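Local coordinates for trehalose-6-phosphate phosphatase (Neosartorya fumigata, PDB 5DXL), which belongs to the trehalose-phosphatase family of the HAD clan, a group of proteins built on a Rossmann-like alpha/beta core, at residues A[19-30]-A[207-218]; A[238-246]-A[252-262]. All coordinates share one frame; numbering follows the deposited sequence.

Both interactions belong to the one mixed sheet that forms the HAD-type core of the chain. Interaction 1 pairs the neighbouring central strands 21-25 and 211-216, which are far apart in sequence. Interaction 2 pairs strand 238-243 with the edge strand 254-256, close in sequence. Their centres are about 11 Å apart. Strands 211-216 and 238-243 are neighbours, so the four strands run side by side in the order 21-25, 211-216, 238-243, 254-256, all parallel. Along the chain, interaction 1 closes before interaction 2 opens. Together they take the sheet from its buried middle to the edge at 254-256; the acidic loops of interaction 1 lie at the C-terminal ends of its strands.

Interaction 1: residues A[19-30]-A[207-218]; sequences RKRLFMFDYDGT and QAPEFVLCLGDD
Phe23 and Phe211 meet on one face of a parallel strand pair, with Phe23 CZ 3.5 Å from Phe211 CE2. Their ring planes are 51° apart. Leu213 CD2 lies at the edge of the Phe23 ring. Farther along this face, Phe25 CE1 comes 3.6 Å from Leu215 CD1. On the other face, Leu22 lies beside Val212. Selenomethionine Met24 bends at its last torsion (chi3 -65°), which brings Met24 CE within 4.1 Å of Val212 CG1. Helix 222-229 covers this face at Met24 and Cys214.

A ladder of backbone bonds holds the strands together, from Leu22 N to Phe211 O at 2.8 Å through to Asp26 N and Leu215 O. Before the strands, Glu210 OE1 takes a nearly straight bond from Arg19 N. Glu210 OE1 also sits over one face of the Arg19 guanidinium, 3.1 Å from Arg19 NH1, with no N-H aimed at it, so this salt bridge rests on charge alone. Lys20 NZ reaches the backbone O of Gln207 at 2.8 Å.

At the other end the strands lead into acidic loops, the first carrying the DxD sequence Asp26-Tyr27-Asp28 of HAD proteins. Asp26 OD2 lies 3.5 Å from both Asp217 OD1 and Asp218 OD2. Thr30 OG1 gives Asp217 OD1 a weak bond. Outside the pair, Lys190 bridges to Asp26, Arg68 to Asp28, and Thr220 and Asp221 bond to Asp218. The chemistry therefore changes along the pair: an apolar, hydrogen-bonded middle delivers the carboxylates of Asp26, Asp217 and Asp218 to one place at the C-terminal ends of the strands.

Interaction 2: residues A[238-246]-A[252-262]; sequences VFSVTVGAS and ASWHLLEPADV
Phe239 and Trp254 lie side by side at the rim of the Rossmann-like HAD sheet, where strand 238-243 pairs in parallel with the short edge strand 254-256. Their planes are 29° apart, but the rings are slid so far that they barely overlap. Phe239 CD2 approaches Trp254 NE1 at 3.7 Å. Next along the strand, Val241 CG2 crosses the base of the tryptophan at CB, while CG1 turns to Leu256 CG. Val243 continues this face. It meets Val262 nearly at a right angle, CG2 to CG2 at 3.8 Å, and so joins the strand to the first turn of helix 259-270.

On the other face Thr242 and His255 cross at a slant, Thr242 CG2 against His255 CB. His255 CG stands between the backbone N and the carbonyl carbon (chi1 71°), and the chain at Ala245 and Ser246 passes over one face of the imidazole. Ser246 CA lies 3.4 Å above the plane of the His255 ring, toward its rim. His255 ND1 is hydrogen-bonded to Thr3 OG1, and Thr242 OG1 to Lys248 NZ.

Ser240 O accepts from both Ser253 N and Trp254 N as the edge strand begins. Farther on, Leu256 N bonds to Thr242 O at 2.9 Å, and Gly244 N to Leu256 O. A water in the plane of the indole accepts from Trp254 NE1 at 2.9 Å and donates to Val238 O at 2.7 Å.

Interaction 1: residues A[19-30]-A[207-218]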
loop_
_atom_site.group_PDB
_atom_site.type_symbol
_atom_site.label_atom_id
_atom_site.label_comp_id
_atom_site.label_asym_id
_atom_site.label_seq_id
_atom_site.Cartn_x
_atom_site.Cartn_y
_atom_site.Cartn_z
ATOM N N ARG A 19 -9.716 -22.190 0.937
ATOM C CA ARG A 19 -10.420 -22.147 2.209
ATOM C C ARG A 19 -10.163 -20.827 2.921
ATOM O O ARG A 19 -11.004 -20.351 3.684
ATOM C CB ARG A 19 -10.004 -23.324 3.096
ATOM C CG ARG A 19 -10.414 -24.678 2.526
ATOM C CD ARG A 19 -9.944 -25.830 3.402
ATOM N NE ARG A 19 -8.518 -25.734 3.701
ATOM C CZ ARG A 19 -7.550 -26.109 2.869
ATOM N NH1 ARG A 19 -7.850 -26.604 1.675
ATOM N NH2 ARG A 19 -6.279 -25.981 3.230
ATOM N N LYS A 20 -8.995 -20.244 2.663
ATOM C CA LYS A 20 -8.629 -18.940 3.205
ATOM C C LYS A 20 -8.195 -18.024 2.067
ATOM O O LYS A 20 -7.384 -18.411 1.217
ATOM C CB LYS A 20 -7.486 -19.037 4.218
ATOM C CG LYS A 20 -7.798 -19.779 5.510
ATOM C CD LYS A 20 -6.624 -19.597 6.465
ATOM C CE LYS A 20 -6.517 -20.730 7.470
ATOM N NZ LYS A 20 -5.164 -20.732 8.089
ATOM N N ARG A 21 -8.715 -16.803 2.071
ATOM C CA ARG A 21 -8.413 -15.841 1.005
ATOM C C ARG A 21 -7.865 -14.554 1.593
ATOM O O ARG A 21 -8.319 -14.109 2.649
ATOM C CB ARG A 21 -9.662 -15.520 0.177
ATOM C CG ARG A 21 -10.347 -16.691 -0.544
ATOM C CD ARG A 21 -11.303 -17.424 0.376
ATOM N NE ARG A 21 -12.256 -18.220 -0.392
ATOM C CZ ARG A 21 -13.534 -17.915 -0.570
ATOM N NH1 ARG A 21 -14.057 -16.817 -0.032
ATOM N NH2 ARG A 21 -14.297 -18.731 -1.286
ATOM N N LEU A 22 -6.906 -13.949 0.895
ATOM C CA LEU A 22 -6.343 -12.667 1.314
ATOM C C LEU A 22 -6.482 -11.656 0.190
ATOM O O LEU A 22 -6.103 -11.944 -0.946
ATOM C CB LEU A 22 -4.875 -12.821 1.700
ATOM C CG LEU A 22 -4.091 -11.537 1.968
ATOM C CD1 LEU A 22 -4.629 -10.785 3.186
ATOM C CD2 LEU A 22 -2.614 -11.864 2.155
ATOM N N PHE A 23 -7.053 -10.496 0.510
ATOM C CA PHE A 23 -7.208 -9.400 -0.455
ATOM C C PHE A 23 -6.459 -8.169 0.028
ATOM O O PHE A 23 -6.603 -7.771 1.187
ATOM C CB PHE A 23 -8.686 -9.043 -0.642
ATOM C CG PHE A 23 -9.506 -10.128 -1.287
ATOM C CD1 PHE A 23 -9.732 -10.122 -2.649
ATOM C CD2 PHE A 23 -10.076 -11.139 -0.520
ATOM C CE1 PHE A 23 -10.497 -11.115 -3.247
ATOM C CE2 PHE A 23 -10.835 -12.139 -1.116
ATOM C CZ PHE A 23 -11.060 -12.122 -2.470
HETATM N N MSE A 24 -5.639 -7.571 -0.830
HETATM C CA MSE A 24 -4.970 -6.326 -0.485
HETATM C C MSE A 24 -5.200 -5.331 -1.618
HETATM O O MSE A 24 -4.734 -5.547 -2.741
HETATM C CB MSE A 24 -3.472 -6.576 -0.232
HETATM C CG MSE A 24 -3.239 -7.528 0.939
HETATM SE SE MSE A 24 -1.355 -7.949 1.337
HETATM C CE MSE A 24 -0.878 -8.897 -0.279
ATOM N N PHE A 25 -5.931 -4.261 -1.318
ATOM C CA PHE A 25 -6.299 -3.256 -2.317
ATOM C C PHE A 25 -5.755 -1.884 -1.982
ATOM O O PHE A 25 -5.992 -1.397 -0.880
ATOM C CB PHE A 25 -7.826 -3.091 -2.394
ATOM C CG PHE A 25 -8.591 -4.365 -2.619
ATOM C CD1 PHE A 25 -8.143 -5.337 -3.499
ATOM C CD2 PHE A 25 -9.774 -4.571 -1.953
ATOM C CE1 PHE A 25 -8.890 -6.504 -3.703
ATOM C CE2 PHE A 25 -10.535 -5.724 -2.163
ATOM C CZ PHE A 25 -10.100 -6.679 -3.038
ATOM N N ASP A 26 -5.079 -1.237 -2.929
ATOM C CA ASP A 26 -4.943 0.211 -2.854
ATOM C C ASP A 26 -6.356 0.772 -3.044
ATOM O O ASP A 26 -7.238 0.076 -3.551
ATOM C CB ASP A 26 -3.954 0.719 -3.919
ATOM C CG ASP A 26 -3.484 2.158 -3.683
ATOM O OD1 ASP A 26 -3.921 2.821 -2.733
ATOM O OD2 ASP A 26 -2.641 2.624 -4.476
ATOM N N TYR A 27 -6.588 2.010 -2.612
ATOM C CA TYR A 27 -7.917 2.594 -2.760
ATOM C C TYR A 27 -7.971 3.539 -3.976
ATOM O O TYR A 27 -8.531 3.189 -5.015
ATOM C CB TYR A 27 -8.348 3.328 -1.473
ATOM C CG TYR A 27 -9.678 3.998 -1.659
ATOM C CD1 TYR A 27 -10.823 3.235 -1.854
ATOM C CD2 TYR A 27 -9.784 5.380 -1.696
ATOM C CE1 TYR A 27 -12.052 3.831 -2.070
ATOM C CE2 TYR A 27 -11.014 5.992 -1.913
ATOM C CZ TYR A 27 -12.136 5.209 -2.103
ATOM O OH TYR A 27 -13.358 5.799 -2.316
ATOM N N ASP A 28 -7.393 4.727 -3.850
ATOM C CA ASP A 28 -7.422 5.680 -4.959
ATOM C C ASP A 28 -6.748 5.123 -6.201
ATOM O O ASP A 28 -5.691 4.511 -6.114
ATOM C CB ASP A 28 -6.745 6.991 -4.551
ATOM C CG ASP A 28 -7.558 7.758 -3.539
ATOM O OD1 ASP A 28 -8.599 8.327 -3.933
ATOM O OD2 ASP A 28 -7.181 7.773 -2.353
ATOM N N GLY A 29 -7.369 5.327 -7.359
ATOM C CA GLY A 29 -6.837 4.799 -8.606
ATOM C C GLY A 29 -7.039 3.309 -8.840
ATOM O O GLY A 29 -6.747 2.804 -9.928
ATOM N N THR A 30 -7.547 2.616 -7.826
ATOM C CA THR A 30 -7.647 1.162 -7.864
ATOM C C THR A 30 -9.097 0.737 -7.669
ATOM O O THR A 30 -9.673 0.103 -8.548
ATOM C CB THR A 30 -6.731 0.521 -6.792
ATOM O OG1 THR A 30 -5.372 0.877 -7.052
ATOM C CG2 THR A 30 -6.845 -1.009 -6.830
ATOM N N GLN A 207 -1.403 -23.662 6.434
ATOM C CA GLN A 207 -2.131 -22.575 7.083
ATOM C C GLN A 207 -2.149 -21.295 6.245
ATOM O O GLN A 207 -2.878 -20.353 6.551
ATOM C CB GLN A 207 -1.522 -22.281 8.454
ATOM C CG GLN A 207 -1.932 -23.266 9.533
ATOM C CD GLN A 207 -3.387 -23.106 9.935
ATOM O OE1 GLN A 207 -4.276 -23.736 9.360
ATOM N NE2 GLN A 207 -3.637 -22.254 10.927
ATOM N N ALA A 208 -1.331 -21.265 5.198
ATOM C CA ALA A 208 -1.242 -20.102 4.321
ATOM C C ALA A 208 -2.532 -19.921 3.529
ATOM O O ALA A 208 -3.261 -20.884 3.301
ATOM C CB ALA A 208 -0.053 -20.246 3.378
ATOM N N PRO A 209 -2.831 -18.680 3.105
ATOM C CA PRO A 209 -4.015 -18.549 2.257
ATOM C C PRO A 209 -3.770 -19.212 0.915
ATOM O O PRO A 209 -2.655 -19.131 0.405
ATOM C CB PRO A 209 -4.185 -17.028 2.112
ATOM C CG PRO A 209 -2.834 -16.473 2.346
ATOM C CD PRO A 209 -2.170 -17.388 3.350
ATOM N N GLU A 210 -4.780 -19.871 0.368
ATOM C CA GLU A 210 -4.668 -20.513 -0.938
ATOM C C GLU A 210 -5.095 -19.566 -2.048
ATOM O O GLU A 210 -5.151 -19.945 -3.212
ATOM C CB GLU A 210 -5.522 -21.780 -0.998
ATOM C CG GLU A 210 -5.063 -22.913 -0.097
ATOM C CD GLU A 210 -6.159 -23.945 0.092
ATOM O OE1 GLU A 210 -7.015 -23.743 0.979
ATOM O OE2 GLU A 210 -6.180 -24.940 -0.664
ATOM N N PHE A 211 -5.415 -18.329 -1.677
ATOM C CA PHE A 211 -5.829 -17.332 -2.661
ATOM C C PHE A 211 -5.387 -15.968 -2.163
ATOM O O PHE A 211 -5.726 -15.571 -1.050
ATOM C CB PHE A 211 -7.344 -17.380 -2.872
ATOM C CG PHE A 211 -7.883 -16.335 -3.821
ATOM C CD1 PHE A 211 -8.147 -16.644 -5.145
ATOM C CD2 PHE A 211 -8.163 -15.047 -3.366
ATOM C CE1 PHE A 211 -8.670 -15.691 -6.012
ATOM C CE2 PHE A 211 -8.687 -14.089 -4.229
ATOM C CZ PHE A 211 -8.945 -14.407 -5.542
ATOM N N VAL A 212 -4.621 -15.260 -2.986
ATOM C CA VAL A 212 -4.224 -13.884 -2.686
ATOM C C VAL A 212 -4.516 -13.031 -3.905
ATOM O O VAL A 212 -4.065 -13.347 -5.002
ATOM C CB VAL A 212 -2.728 -13.759 -2.334
ATOM C CG1 VAL A 212 -2.383 -12.316 -2.013
ATOM C CG2 VAL A 212 -2.380 -14.673 -1.164
ATOM N N LEU A 213 -5.306 -11.978 -3.723
ATOM C CA LEU A 213 -5.527 -11.002 -4.789
ATOM C C LEU A 213 -5.030 -9.656 -4.316
ATOM O O LEU A 213 -5.494 -9.130 -3.297
ATOM C CB LEU A 213 -7.004 -10.916 -5.166
ATOM C CG LEU A 213 -7.380 -9.837 -6.200
ATOM C CD1 LEU A 213 -6.687 -10.050 -7.548
ATOM C CD2 LEU A 213 -8.891 -9.833 -6.408
ATOM N N CYS A 214 -4.078 -9.103 -5.056
ATOM C CA CYS A 214 -3.435 -7.861 -4.672
ATOM C C CYS A 214 -3.534 -6.891 -5.828
ATOM O O CYS A 214 -3.056 -7.191 -6.919
ATOM C CB CYS A 214 -1.982 -8.124 -4.295
ATOM S SG CYS A 214 -0.989 -6.661 -3.913
ATOM N N LEU A 215 -4.165 -5.746 -5.581
ATOM C CA LEU A 215 -4.497 -4.783 -6.635
ATOM C C LEU A 215 -3.980 -3.388 -6.326
ATOM O O LEU A 215 -4.147 -2.884 -5.211
ATOM C CB LEU A 215 -6.018 -4.721 -6.829
ATOM C CG LEU A 215 -6.625 -5.882 -7.628
ATOM C CD1 LEU A 215 -8.051 -6.173 -7.166
ATOM C CD2 LEU A 215 -6.626 -5.493 -9.095
ATOM N N GLY A 216 -3.385 -2.750 -7.329
ATOM C CA GLY A 216 -2.874 -1.400 -7.157
ATOM C C GLY A 216 -2.501 -0.793 -8.494
ATOM O O GLY A 216 -2.167 -1.514 -9.437
ATOM N N ASP A 217 -2.540 0.536 -8.570
ATOM C CA ASP A 217 -2.309 1.225 -9.838
ATOM C C ASP A 217 -0.985 1.960 -9.933
ATOM O O ASP A 217 -0.566 2.323 -11.027
ATOM C CB ASP A 217 -3.419 2.243 -10.089
ATOM C CG ASP A 217 -3.400 3.371 -9.078
ATOM O OD1 ASP A 217 -3.379 3.069 -7.872
ATOM O OD2 ASP A 217 -3.417 4.552 -9.487
ATOM N N ASP A 218 -0.339 2.213 -8.803
ATOM C CA ASP A 218 0.767 3.174 -8.837
ATOM C C ASP A 218 2.139 2.587 -8.520
ATOM O O ASP A 218 2.296 1.381 -8.340
ATOM C CB ASP A 218 0.447 4.368 -7.912
ATOM C CG ASP A 218 0.480 4.037 -6.411
ATOM O OD1 ASP A 218 1.095 3.047 -5.965
ATOM O OD2 ASP A 218 -0.116 4.824 -5.649
HETATM O O HOH W 1 -6.796 -21.601 2.171
#

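Interaction 2: residues A[238-246]-A[252-262]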
loop_
_atom_site.group_PDB
_atom_site.type_symbol
_atom_site.label_atom_id
_atom_site.label_comp_id
_atom_site.label_asym_id
_atom_site.label_seq_id
_atom_site.Cartn_x
_atom_site.Cartn_y
_atom_site.Cartn_z
ATOM N N VAL A 238 -1.509 -16.939 -6.188
ATOM C CA VAL A 238 -1.280 -15.502 -6.027
ATOM C C VAL A 238 -1.582 -14.748 -7.309
ATOM O O VAL A 238 -1.080 -15.098 -8.375
ATOM C CB VAL A 238 0.173 -15.205 -5.609
ATOM C CG1 VAL A 238 0.422 -13.702 -5.537
ATOM C CG2 VAL A 238 0.489 -15.865 -4.282
ATOM N N PHE A 239 -2.410 -13.711 -7.198
ATOM C CA PHE A 239 -2.766 -12.865 -8.322
ATOM C C PHE A 239 -2.396 -11.427 -7.993
ATOM O O PHE A 239 -3.177 -10.702 -7.351
ATOM C CB PHE A 239 -4.265 -12.978 -8.646
ATOM C CG PHE A 239 -4.714 -14.382 -8.944
ATOM C CD1 PHE A 239 -5.035 -15.253 -7.913
ATOM C CD2 PHE A 239 -4.832 -14.820 -10.250
ATOM C CE1 PHE A 239 -5.450 -16.548 -8.182
ATOM C CE2 PHE A 239 -5.255 -16.113 -10.529
ATOM C CZ PHE A 239 -5.561 -16.977 -9.487
ATOM N N SER A 240 -1.203 -11.031 -8.424
ATOM C CA SER A 240 -0.755 -9.644 -8.344
ATOM C C SER A 240 -1.197 -8.944 -9.617
ATOM O O SER A 240 -0.825 -9.346 -10.726
ATOM C CB SER A 240 0.761 -9.547 -8.180
ATOM O OG SER A 240 1.170 -9.987 -6.887
ATOM N N VAL A 241 -2.010 -7.909 -9.447
ATOM C CA VAL A 241 -2.693 -7.287 -10.569
ATOM C C VAL A 241 -2.524 -5.782 -10.528
ATOM O O VAL A 241 -2.941 -5.139 -9.571
ATOM C CB VAL A 241 -4.203 -7.612 -10.551
ATOM C CG1 VAL A 241 -4.878 -7.112 -11.830
ATOM C CG2 VAL A 241 -4.462 -9.105 -10.357
ATOM N N THR A 242 -1.906 -5.212 -11.556
ATOM C CA THR A 242 -1.829 -3.757 -11.649
ATOM C C THR A 242 -3.057 -3.211 -12.363
ATOM O O THR A 242 -3.680 -3.901 -13.168
ATOM C CB THR A 242 -0.551 -3.285 -12.384
ATOM O OG1 THR A 242 -0.397 -1.872 -12.204
ATOM C CG2 THR A 242 -0.604 -3.611 -13.895
ATOM N N VAL A 243 -3.425 -1.981 -12.034
ATOM C CA VAL A 243 -4.487 -1.300 -12.746
ATOM C C VAL A 243 -3.807 -0.398 -13.777
ATOM O O VAL A 243 -3.046 0.511 -13.420
ATOM C CB VAL A 243 -5.387 -0.514 -11.790
ATOM C CG1 VAL A 243 -6.458 0.251 -12.556
ATOM C CG2 VAL A 243 -6.035 -1.481 -10.810
ATOM N N GLY A 244 -4.043 -0.694 -15.050
ATOM C CA GLY A 244 -3.368 0.008 -16.130
ATOM C C GLY A 244 -3.410 -0.832 -17.391
ATOM O O GLY A 244 -4.109 -1.854 -17.452
ATOM N N ALA A 245 -2.667 -0.396 -18.401
ATOM C CA ALA A 245 -2.727 -1.026 -19.710
ATOM C C ALA A 245 -1.894 -2.291 -19.788
ATOM O O ALA A 245 -0.978 -2.508 -18.984
ATOM C CB ALA A 245 -2.269 -0.031 -20.780
ATOM N N SER A 246 -2.209 -3.124 -20.775
ATOM C CA SER A 246 -1.429 -4.321 -21.036
ATOM C C SER A 246 0.034 -3.992 -21.260
ATOM O O SER A 246 0.897 -4.723 -20.807
ATOM C CB SER A 246 -1.979 -5.068 -22.249
ATOM O OG SER A 246 -1.206 -6.234 -22.503
ATOM N N ALA A 252 3.596 -6.832 -11.377
ATOM C CA ALA A 252 2.395 -7.661 -11.380
ATOM C C ALA A 252 2.449 -8.676 -12.516
ATOM O O ALA A 252 3.251 -8.531 -13.441
ATOM C CB ALA A 252 1.142 -6.788 -11.521
ATOM N N SER A 253 1.590 -9.690 -12.432
ATOM C CA SER A 253 1.490 -10.733 -13.459
ATOM C C SER A 253 0.296 -10.505 -14.381
ATOM O O SER A 253 0.182 -11.134 -15.431
ATOM C CB SER A 253 1.375 -12.116 -12.808
ATOM O OG SER A 253 2.509 -12.393 -12.006
ATOM N N TRP A 254 -0.598 -9.613 -13.971
ATOM C CA TRP A 254 -1.855 -9.373 -14.660
ATOM C C TRP A 254 -2.187 -7.898 -14.610
ATOM O O TRP A 254 -1.615 -7.174 -13.804
ATOM C CB TRP A 254 -3.013 -10.121 -13.995
ATOM C CG TRP A 254 -2.799 -11.569 -13.690
ATOM C CD1 TRP A 254 -2.358 -12.108 -12.515
ATOM C CD2 TRP A 254 -3.077 -12.669 -14.560
ATOM N NE1 TRP A 254 -2.337 -13.485 -12.603
ATOM C CE2 TRP A 254 -2.762 -13.850 -13.854
ATOM C CE3 TRP A 254 -3.541 -12.769 -15.877
ATOM C CZ2 TRP A 254 -2.909 -15.115 -14.416
ATOM C CZ3 TRP A 254 -3.694 -14.024 -16.430
ATOM C CH2 TRP A 254 -3.374 -15.179 -15.704
ATOM N N HIS A 255 -3.141 -7.458 -15.430
ATOM C CA HIS A 255 -3.684 -6.115 -15.263
ATOM C C HIS A 255 -5.205 -6.133 -15.347
ATOM O O HIS A 255 -5.796 -7.078 -15.880
ATOM C CB HIS A 255 -3.123 -5.142 -16.318
ATOM C CG HIS A 255 -3.654 -5.398 -17.692
ATOM N ND1 HIS A 255 -3.093 -6.325 -18.548
ATOM C CD2 HIS A 255 -4.729 -4.887 -18.337
ATOM C CE1 HIS A 255 -3.798 -6.363 -19.666
ATOM N NE2 HIS A 255 -4.795 -5.503 -19.563
ATOM N N LEU A 256 -5.825 -5.096 -14.796
ATOM C CA LEU A 256 -7.208 -4.721 -15.098
ATOM C C LEU A 256 -7.152 -3.271 -15.575
ATOM O O LEU A 256 -6.365 -2.481 -15.054
ATOM C CB LEU A 256 -8.115 -4.873 -13.873
ATOM C CG LEU A 256 -8.422 -6.309 -13.449
ATOM C CD1 LEU A 256 -9.134 -6.344 -12.089
ATOM C CD2 LEU A 256 -9.274 -6.995 -14.509
ATOM N N LEU A 257 -7.950 -2.906 -16.573
ATOM C CA LEU A 257 -7.739 -1.605 -17.206
ATOM C C LEU A 257 -8.138 -0.422 -16.326
ATOM O O LEU A 257 -7.446 0.608 -16.310
ATOM C CB LEU A 257 -8.496 -1.539 -18.541
ATOM C CG LEU A 257 -7.950 -2.425 -19.653
ATOM C CD1 LEU A 257 -8.879 -2.341 -20.850
ATOM C CD2 LEU A 257 -6.524 -2.033 -20.051
ATOM N N GLU A 258 -9.254 -0.552 -15.611
ATOM C CA GLU A 258 -9.836 0.572 -14.884
ATOM C C GLU A 258 -10.425 0.128 -13.560
ATOM O O GLU A 258 -10.754 -1.045 -13.381
ATOM C CB GLU A 258 -10.949 1.242 -15.709
ATOM C CG GLU A 258 -10.510 1.795 -17.053
ATOM C CD GLU A 258 -9.674 3.050 -16.930
ATOM O OE1 GLU A 258 -9.601 3.631 -15.821
ATOM O OE2 GLU A 258 -9.078 3.456 -17.951
ATOM N N PRO A 259 -10.599 1.075 -12.633
ATOM C CA PRO A 259 -11.309 0.730 -11.393
ATOM C C PRO A 259 -12.669 0.054 -11.628
ATOM O O PRO A 259 -13.044 -0.812 -10.840
ATOM C CB PRO A 259 -11.463 2.092 -10.709
ATOM C CG PRO A 259 -10.215 2.821 -11.113
ATOM C CD PRO A 259 -9.998 2.421 -12.569
ATOM N N ALA A 260 -13.389 0.407 -12.692
ATOM C CA ALA A 260 -14.664 -0.248 -12.961
ATOM C C ALA A 260 -14.467 -1.742 -13.156
ATOM O O ALA A 260 -15.320 -2.537 -12.757
ATOM C CB ALA A 260 -15.338 0.357 -14.183
ATOM N N ASP A 261 -13.348 -2.118 -13.771
ATOM C CA ASP A 261 -13.037 -3.530 -13.975
ATOM C C ASP A 261 -12.677 -4.209 -12.656
ATOM O O ASP A 261 -12.977 -5.382 -12.451
ATOM C CB ASP A 261 -11.903 -3.680 -14.994
ATOM C CG ASP A 261 -12.245 -3.042 -16.320
ATOM O OD1 ASP A 261 -13.335 -3.343 -16.856
ATOM O OD2 ASP A 261 -11.455 -2.209 -16.793
ATOM N N VAL A 262 -12.023 -3.475 -11.765
ATOM C CA VAL A 262 -11.713 -4.009 -10.442
ATOM C C VAL A 262 -13.011 -4.325 -9.704
ATOM O O VAL A 262 -13.197 -5.426 -9.165
ATOM C CB VAL A 262 -10.864 -3.019 -9.628
ATOM C CG1 VAL A 262 -10.637 -3.549 -8.201
ATOM C CG2 VAL A 262 -9.534 -2.766 -10.333
HETATM O O HOH W 2 0.643 -12.992 -9.670
HETATM O O HOH W 3 -1.515 -15.731 -11.005
#